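Local coordinates for calcium uptake protein 3, mitochondrial (Homo sapiens, PDB 6AGI), which senses calcium through its EF-hands and, disulfide-linked to MICU1, regulates the mitochondrial calcium uniporter in the central nervous system and skeletal muscle, at residues 66-71 and 212-217. Numbering follows the deposited sequence.
Sequences AETPPV and LLVHFF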
# COMPACT_ATOMS: atom_id res chain seq x y z
N ALA B 66 -38.48 8.99 -1.71
CA ALA B 66 -39.41 8.23 -0.86
C ALA B 66 -39.42 6.73 -1.13
O ALA B 66 -39.75 5.95 -0.22
CB ALA B 66 -40.83 8.79 -1.04
N GLU B 67 -39.05 6.30 -2.33
CA GLU B 67 -38.93 4.87 -2.63
C GLU B 67 -37.78 4.15 -1.91
O GLU B 67 -37.95 2.98 -1.55
CB GLU B 67 -38.77 4.69 -4.13
CG GLU B 67 -37.52 5.38 -4.59
CD GLU B 67 -36.34 4.46 -4.68
OE1 GLU B 67 -36.54 3.22 -4.66
OE2 GLU B 67 -35.22 5.00 -4.63
N THR B 68 -36.67 4.83 -1.62
CA THR B 68 -35.36 4.18 -1.55
C THR B 68 -35.38 2.88 -0.74
O THR B 68 -35.90 2.87 0.39
CB THR B 68 -34.34 5.13 -0.92
OG1 THR B 68 -34.44 6.40 -1.57
CG2 THR B 68 -32.94 4.60 -1.13
N PRO B 69 -34.76 1.81 -1.23
CA PRO B 69 -34.78 0.56 -0.48
C PRO B 69 -33.99 0.74 0.79
O PRO B 69 -32.98 1.45 0.80
CB PRO B 69 -34.09 -0.45 -1.42
CG PRO B 69 -34.09 0.19 -2.78
CD PRO B 69 -34.05 1.68 -2.52
N PRO B 70 -34.42 0.13 1.89
CA PRO B 70 -33.62 0.16 3.11
C PRO B 70 -32.34 -0.64 2.91
O PRO B 70 -32.15 -1.36 1.92
CB PRO B 70 -34.52 -0.48 4.17
CG PRO B 70 -35.59 -1.19 3.41
CD PRO B 70 -35.65 -0.68 2.02
N VAL B 71 -31.44 -0.50 3.89
CA VAL B 71 -30.12 -1.08 3.72
C VAL B 71 -30.20 -2.60 3.55
O VAL B 71 -29.42 -3.20 2.80
CB VAL B 71 -29.22 -0.66 4.90
CG1 VAL B 71 -29.67 -1.34 6.17
CG2 VAL B 71 -27.77 -0.95 4.60
N LEU B 212 -27.99 7.67 -0.76
CA LEU B 212 -27.21 6.92 0.23
C LEU B 212 -27.60 7.31 1.65
O LEU B 212 -27.60 6.46 2.55
CB LEU B 212 -25.72 7.10 -0.01
CG LEU B 212 -25.26 6.25 -1.20
CD1 LEU B 212 -23.76 6.37 -1.38
CD2 LEU B 212 -25.71 4.77 -1.04
N LEU B 213 -27.99 8.56 1.85
CA LEU B 213 -28.37 9.02 3.18
C LEU B 213 -29.66 8.33 3.66
O LEU B 213 -29.74 7.85 4.80
CB LEU B 213 -28.52 10.53 3.12
CG LEU B 213 -27.91 11.43 4.16
CD1 LEU B 213 -26.46 11.10 4.35
CD2 LEU B 213 -28.08 12.88 3.68
N VAL B 214 -30.68 8.25 2.78
CA VAL B 214 -31.93 7.57 3.13
C VAL B 214 -31.76 6.05 3.15
O VAL B 214 -32.31 5.35 4.02
CB VAL B 214 -33.03 8.00 2.14
CG1 VAL B 214 -34.32 7.28 2.42
CG2 VAL B 214 -33.27 9.49 2.30
N HIS B 215 -30.99 5.52 2.21
CA HIS B 215 -30.74 4.09 2.19
C HIS B 215 -30.08 3.63 3.49
O HIS B 215 -30.42 2.58 4.03
CB HIS B 215 -29.88 3.75 0.98
CG HIS B 215 -29.48 2.31 0.90
ND1 HIS B 215 -30.31 1.33 0.42
CD2 HIS B 215 -28.33 1.68 1.25
CE1 HIS B 215 -29.70 0.16 0.46
NE2 HIS B 215 -28.50 0.34 0.97
N PHE B 216 -29.14 4.44 4.01
CA PHE B 216 -28.35 4.09 5.20
C PHE B 216 -29.11 4.34 6.49
O PHE B 216 -29.15 3.47 7.37
CB PHE B 216 -27.04 4.87 5.22
CG PHE B 216 -25.99 4.33 4.30
CD1 PHE B 216 -25.99 2.99 3.92
CD2 PHE B 216 -25.00 5.15 3.79
CE1 PHE B 216 -25.01 2.48 3.07
CE2 PHE B 216 -24.03 4.66 2.94
CZ PHE B 216 -24.03 3.32 2.58
N PHE B 217 -29.67 5.54 6.64
CA PHE B 217 -30.25 5.95 7.92
C PHE B 217 -31.75 6.19 7.85
O PHE B 217 -32.30 6.83 8.76
CB PHE B 217 -29.55 7.20 8.43
CG PHE B 217 -28.07 7.16 8.23
CD1 PHE B 217 -27.26 6.38 9.04
CD2 PHE B 217 -27.48 7.89 7.21
CE1 PHE B 217 -25.90 6.33 8.85
CE2 PHE B 217 -26.12 7.83 7.02
CZ PHE B 217 -25.33 7.04 7.84
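His-215, on the short helix 211-217, reaches the backbone of the loop 66-71 in a helix-to-loop packing beside the first EF-hand of this calcium sensor, where a buried side chain meets a loop carrying two consecutive prolines, whose carbonyl oxygens both approach the imidazole. Its ND1 donates to Pro-69 O at 2.7 Å, an N-H...O angle of 137°; the oxygen is tilted out of the ring plane and the donor stands above the carbonyl plane, which makes this a bent bond. With CG anti to the backbone N (chi1 176°), the imidazole swings out to the loop, and Val-71 lays its CA over one ring face, 3.8 Å from the centroid, as a CH-pi contact. Thr-68 CG2 comes to the ring's edge and lies 3.8 Å from His-215 CB, while Thr-68 OG1 hydrogen-bonds to Leu-65 O. Were an alanine to stand here, Pro-69 O would probably lose this donor and a gap would open beneath Val-71 CA.

The close-packed part is thus His-215 among Pro-69 O, Val-71 CA and Thr-68 CG2. The looser side lies at Pro-70, whose CB points away from the helix and whose side chain comes no nearer to it than 5.1 Å; the Pro-69 ring, too, is partly exposed, although its carbonyl is held. Phe-216 makes a buried but wider contact: its ring is edge-to-face with Phe-233 of helix 227-250, and Val-71 CG2 approaches its edge at CD1, 4.4 Å away.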